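Long-range contacts in PKS (Streptomyces albus, PDB 4OQJ), which probably works as a ketosynthase-containing module of an AT-less type I polyketide synthase that extends acyl chains during oxazolomycin biosynthesis: residues A[549-554]-A[599-604]; A[617-622]-A[636-641]. All coordinates share one frame; numbering follows the deposited sequence.

Contact 1 (A[549-554]-A[599-604]); sequences ELVTGG and AVQYAT
The side-chain amide of Gln601 grips both polar atoms of the Val551 backbone. Gln601 OE1 accepts a bond from Val551 N at 2.8 Å, bent to 151° at the hydrogen, and Gln601 NE2 returns a nearly straight one, 171°, to Val551 O, also at 2.8 Å. Val551 O lies in the plane of the Gln601 amide, while on the acceptor side both donors are tilted a little from the carbonyl planes. The pair imitates the two-point exchange of neighbouring strands, with a helix side chain standing in for a second backbone. Carbon contacts crowd the same oxygen: Leu550 CA comes to 3.3 Å from Gln601 OE1, and Val551 CG2 to 3.4 Å from Gln601 OE1.

Leu550 supplies the apolar part, its CD1 resting 3.8 Å from Gln601 CB at the root of the glutamine chain. Beyond CG that chain runs extended, and a last torsion of 96° turns the amide across it. Gln601 NE2 also donates to Ala597 O, one turn back in the helix, so the two amide N-H groups are both engaged and the amide of this buried residue is fixed against flipping.

The contact thus ties a strand-to-helix loop, at the end of a small parallel sheet, to a helix glutamine. Segment 549-554 leaves strand 547-549, the middle strand of that three-stranded sheet, and leads to helix 557-566. Helix 594-610 turns Gln601 toward that loop, while Val600 and Thr604 of the same helix pack against helices 557-566 and 568-581.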
loop_
_atom_site.group_PDB
_atom_site.type_symbol
_atom_site.label_atom_id
_atom_site.label_comp_id
_atom_site.label_asym_id
_atom_site.label_seq_id
_atom_site.Cartn_x
_atom_site.Cartn_y
_atom_site.Cartn_z
ATOM N N GLU A 549 -9.447 34.819 -41.328
ATOM C CA GLU A 549 -9.618 35.421 -42.640
ATOM C C GLU A 549 -8.410 36.236 -43.023
ATOM O O GLU A 549 -8.004 37.149 -42.305
ATOM C CB GLU A 549 -10.860 36.300 -42.669
ATOM C CG GLU A 549 -12.129 35.542 -42.359
ATOM C CD GLU A 549 -13.351 36.152 -43.014
ATOM O OE1 GLU A 549 -13.251 37.286 -43.534
ATOM O OE2 GLU A 549 -14.412 35.491 -43.012
ATOM N N LEU A 550 -7.828 35.885 -44.159
ATOM C CA LEU A 550 -6.738 36.655 -44.720
ATOM C C LEU A 550 -7.344 37.652 -45.689
ATOM O O LEU A 550 -7.796 37.285 -46.779
ATOM C CB LEU A 550 -5.723 35.747 -45.411
ATOM C CG LEU A 550 -4.455 36.439 -45.909
ATOM C CD1 LEU A 550 -3.286 35.487 -45.809
ATOM C CD2 LEU A 550 -4.638 36.913 -47.344
ATOM N N VAL A 551 -7.372 38.913 -45.269
ATOM C CA VAL A 551 -8.091 39.945 -46.012
ATOM C C VAL A 551 -7.173 40.752 -46.893
ATOM O O VAL A 551 -5.955 40.689 -46.763
ATOM C CB VAL A 551 -8.822 40.929 -45.070
ATOM C CG1 VAL A 551 -9.941 40.223 -44.325
ATOM C CG2 VAL A 551 -7.839 41.583 -44.086
ATOM N N THR A 552 -7.773 41.510 -47.802
ATOM C CA THR A 552 -7.072 42.609 -48.440
ATOM C C THR A 552 -7.117 43.783 -47.474
ATOM O O THR A 552 -7.832 43.754 -46.467
ATOM C CB THR A 552 -7.695 43.022 -49.781
ATOM O OG1 THR A 552 -9.112 43.156 -49.617
ATOM C CG2 THR A 552 -7.394 41.992 -50.858
ATOM N N GLY A 553 -6.365 44.822 -47.793
ATOM C CA GLY A 553 -6.234 45.957 -46.909
ATOM C C GLY A 553 -4.797 46.390 -46.973
ATOM O O GLY A 553 -3.937 45.612 -47.377
ATOM N N GLY A 554 -4.534 47.632 -46.598
ATOM C CA GLY A 554 -3.182 48.139 -46.618
ATOM C C GLY A 554 -2.302 47.384 -45.643
ATOM O O GLY A 554 -2.785 46.671 -44.745
ATOM N N ALA A 599 2.177 39.103 -46.323
ATOM C CA ALA A 599 3.260 38.551 -45.503
ATOM C C ALA A 599 2.927 38.537 -44.009
ATOM O O ALA A 599 3.058 37.506 -43.360
ATOM C CB ALA A 599 4.540 39.329 -45.736
ATOM N N VAL A 600 2.495 39.671 -43.473
ATOM C CA VAL A 600 2.145 39.759 -42.061
ATOM C C VAL A 600 1.038 38.773 -41.704
ATOM O O VAL A 600 1.104 38.110 -40.677
ATOM C CB VAL A 600 1.692 41.172 -41.677
ATOM C CG1 VAL A 600 1.306 41.238 -40.191
ATOM C CG2 VAL A 600 2.797 42.160 -41.959
ATOM N N GLN A 601 0.025 38.669 -42.561
ATOM C CA GLN A 601 -1.097 37.785 -42.281
ATOM C C GLN A 601 -0.691 36.318 -42.411
ATOM O O GLN A 601 -1.093 35.501 -41.590
ATOM C CB GLN A 601 -2.277 38.095 -43.212
ATOM C CG GLN A 601 -3.001 39.391 -42.865
ATOM C CD GLN A 601 -4.184 39.680 -43.780
ATOM O OE1 GLN A 601 -5.325 39.360 -43.458
ATOM N NE2 GLN A 601 -3.913 40.306 -44.911
ATOM N N TYR A 602 0.102 35.996 -43.436
ATOM C CA TYR A 602 0.570 34.633 -43.645
ATOM C C TYR A 602 1.426 34.181 -42.471
ATOM O O TYR A 602 1.247 33.081 -41.942
ATOM C CB TYR A 602 1.372 34.513 -44.955
ATOM C CG TYR A 602 1.915 33.118 -45.190
ATOM C CD1 TYR A 602 1.125 32.130 -45.765
ATOM C CD2 TYR A 602 3.212 32.785 -44.835
ATOM C CE1 TYR A 602 1.614 30.849 -45.978
ATOM C CE2 TYR A 602 3.712 31.512 -45.050
ATOM C CZ TYR A 602 2.905 30.545 -45.616
ATOM O OH TYR A 602 3.397 29.272 -45.830
ATOM N N ALA A 603 2.353 35.034 -42.055
ATOM C CA ALA A 603 3.226 34.704 -40.937
ATOM C C ALA A 603 2.419 34.510 -39.649
ATOM O O ALA A 603 2.728 33.620 -38.853
ATOM C CB ALA A 603 4.264 35.776 -40.757
ATOM N N THR A 604 1.396 35.337 -39.437
ATOM C CA THR A 604 0.542 35.189 -38.252
ATOM C C THR A 604 -0.178 33.831 -38.299
ATOM O O THR A 604 -0.212 33.098 -37.308
ATOM C CB THR A 604 -0.500 36.334 -38.140
ATOM O OG1 THR A 604 0.166 37.596 -38.016
ATOM C CG2 THR A 604 -1.399 36.136 -36.932
#

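Contact 2 (A[617-622]-A[636-641])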
loop_
_atom_site.group_PDB
_atom_site.type_symbol
_atom_site.label_atom_id
_atom_site.label_comp_id
_atom_site.label_asym_id
_atom_site.label_seq_id
_atom_site.Cartn_x
_atom_site.Cartn_y
_atom_site.Cartn_z
ATOM N N VAL A 617 -7.897 28.702 -42.754
ATOM C CA VAL A 617 -7.532 29.989 -43.304
ATOM C C VAL A 617 -8.384 30.226 -44.538
ATOM O O VAL A 617 -8.356 29.427 -45.474
ATOM C CB VAL A 617 -6.035 30.060 -43.675
ATOM C CG1 VAL A 617 -5.697 31.389 -44.341
ATOM C CG2 VAL A 617 -5.167 29.854 -42.437
ATOM N N VAL A 618 -9.144 31.320 -44.529
ATOM C CA VAL A 618 -9.912 31.753 -45.698
ATOM C C VAL A 618 -9.236 32.948 -46.376
ATOM O O VAL A 618 -9.016 33.998 -45.760
ATOM C CB VAL A 618 -11.358 32.128 -45.313
ATOM C CG1 VAL A 618 -12.159 32.576 -46.543
ATOM C CG2 VAL A 618 -12.042 30.954 -44.650
ATOM N N ALA A 619 -8.898 32.770 -47.646
ATOM C CA ALA A 619 -8.381 33.846 -48.485
ATOM C C ALA A 619 -9.315 34.026 -49.682
ATOM O O ALA A 619 -9.125 33.400 -50.728
ATOM C CB ALA A 619 -6.959 33.541 -48.952
ATOM N N ALA A 620 -10.313 34.891 -49.523
ATOM C CA ALA A 620 -11.418 34.986 -50.479
ATOM C C ALA A 620 -11.110 35.850 -51.709
ATOM O O ALA A 620 -11.729 35.672 -52.757
ATOM C CB ALA A 620 -12.647 35.514 -49.773
ATOM N N ASP A 621 -10.151 36.766 -51.579
ATOM C CA ASP A 621 -9.818 37.716 -52.639
ATOM C C ASP A 621 -8.312 37.726 -52.926
ATOM O O ASP A 621 -7.549 38.434 -52.263
ATOM C CB ASP A 621 -10.289 39.119 -52.249
ATOM C CG ASP A 621 -9.930 40.171 -53.289
ATOM O OD1 ASP A 621 -9.721 39.808 -54.469
ATOM O OD2 ASP A 621 -9.858 41.365 -52.927
ATOM N N ARG A 622 -7.894 36.961 -53.932
ATOM C CA ARG A 622 -6.476 36.727 -54.198
ATOM C C ARG A 622 -5.983 37.413 -55.475
ATOM O O ARG A 622 -4.906 37.089 -55.982
ATOM C CB ARG A 622 -6.213 35.220 -54.301
ATOM C CG ARG A 622 -6.892 34.400 -53.205
ATOM C CD ARG A 622 -6.441 32.950 -53.235
ATOM N NE ARG A 622 -7.168 32.131 -52.270
ATOM C CZ ARG A 622 -6.874 30.865 -51.997
ATOM N NH1 ARG A 622 -5.855 30.271 -52.606
ATOM N NH2 ARG A 622 -7.588 30.192 -51.106
ATOM N N ILE A 636 -0.633 25.762 -47.781
ATOM C CA ILE A 636 -1.357 25.597 -46.518
ATOM C C ILE A 636 -2.823 25.259 -46.772
ATOM O O ILE A 636 -3.613 25.161 -45.840
ATOM C CB ILE A 636 -1.286 26.869 -45.631
ATOM C CG1 ILE A 636 -2.009 28.052 -46.295
ATOM C CG2 ILE A 636 0.161 27.213 -45.319
ATOM C CD1 ILE A 636 -2.199 29.254 -45.377
ATOM N N GLY A 637 -3.186 25.121 -48.039
ATOM C CA GLY A 637 -4.541 24.767 -48.410
ATOM C C GLY A 637 -5.565 25.760 -47.911
ATOM O O GLY A 637 -6.535 25.381 -47.257
ATOM N N ALA A 638 -5.351 27.034 -48.214
ATOM C CA ALA A 638 -6.291 28.068 -47.810
ATOM C C ALA A 638 -7.589 27.925 -48.589
ATOM O O ALA A 638 -7.578 27.742 -49.799
ATOM C CB ALA A 638 -5.694 29.453 -48.022
ATOM N N GLN A 639 -8.709 28.012 -47.889
ATOM C CA GLN A 639 -10.009 27.939 -48.532
ATOM C C GLN A 639 -10.353 29.262 -49.236
ATOM O O GLN A 639 -9.797 30.314 -48.912
ATOM C CB GLN A 639 -11.069 27.567 -47.491
ATOM C CG GLN A 639 -10.788 26.217 -46.820
ATOM C CD GLN A 639 -11.709 25.923 -45.650
ATOM O OE1 GLN A 639 -12.683 26.642 -45.412
ATOM N NE2 GLN A 639 -11.403 24.858 -44.907
ATOM N N HIS A 640 -11.253 29.201 -50.216
ATOM C CA HIS A 640 -11.712 30.401 -50.909
ATOM C C HIS A 640 -12.968 30.970 -50.251
ATOM O O HIS A 640 -13.341 32.121 -50.497
ATOM C CB HIS A 640 -11.960 30.097 -52.385
ATOM C CG HIS A 640 -10.704 29.799 -53.142
ATOM N ND1 HIS A 640 -10.168 28.531 -53.221
ATOM C CD2 HIS A 640 -9.857 30.611 -53.815
ATOM C CE1 HIS A 640 -9.054 28.574 -53.928
ATOM N NE2 HIS A 640 -8.840 29.821 -54.302
ATOM N N THR A 641 -13.611 30.160 -49.413
ATOM C CA THR A 641 -14.718 30.631 -48.582
ATOM C C THR A 641 -15.058 29.616 -47.483
ATOM O O THR A 641 -14.545 28.496 -47.482
ATOM C CB THR A 641 -15.977 30.923 -49.430
ATOM O OG1 THR A 641 -17.145 30.780 -48.614
ATOM C CG2 THR A 641 -16.072 29.977 -50.626
HETATM O O HOH W 1 -14.597 34.235 -52.815
#
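Val618 and Gln639 form a single parallel-type backbone bridge, in which Gln639 N donates to Val617 O at 2.8 Å and Gln639 O accepts from Ala619 N at 2.9 Å. Arg622 then reaches back over the start of the incoming loop. Its chain is extended from CG to NE, which carries the guanidinium to three carbonyl oxygens. Arg622 NE bonds to Ala619 O at 2.8 Å, almost linear at 171° and on a lone pair. Arg622 NH2 bonds to Ala638 O at 2.8 Å, coming from above that carbonyl's plane, 71° out of it, and makes a weak second bond to Gln639 O at 3.1 Å. Ala619 O and Ala638 O both lie in the guanidinium plane, so these bonds fix its rotation and leave a face for His640. The imidazole stacks flat there, with centres 3.6 Å apart, planes at 12° and Arg622 NH2 over the centre of the ring.

Strand 617-618, helix 627-635 and strand 648-650 make a beta-alpha-beta unit, with the parallel strand 547-549 lying between its two strands. Segment 636-641 is the return loop from that helix, bridged to the outer side of edge strand 617-618. Gly637 ends the helix in a Schellman motif with positive phi, turning the chain back alongside the strand. Val617 CG2 meets Ile636 CD1 at 4.2 Å, and both residues touch helix 594-610. Leu633 of helix 627-635 touches Ala619, Arg622 and Ala638. Near the end of the loop Thr641 CA lies 3.8 Å from Val618 CG1. A water donates to Ala620 O and, weakly, to His640 O.

How the contacts relate
Contacts 1 and 2 follow one another along the chain, their centres 11 Å apart, and they share the small parallel sheet: segment 549-554 leaves the end of its middle strand and segment 617-622 begins on an edge strand. A probable hydrogen bond from Leu550 N to Val618 O, 2.7 Å, joins the two directly. Helix 594-610 bridges them too, since Gln601 serves contact 1 while the hydroxyl of Tyr602 packs on contact 2, with Tyr602 OH 3.9 Å from Ile636 CG2. Their centres lie about 43 and 45 Å from the centre of the chain, and neither includes the potassium ligands Ser292 and Lys294.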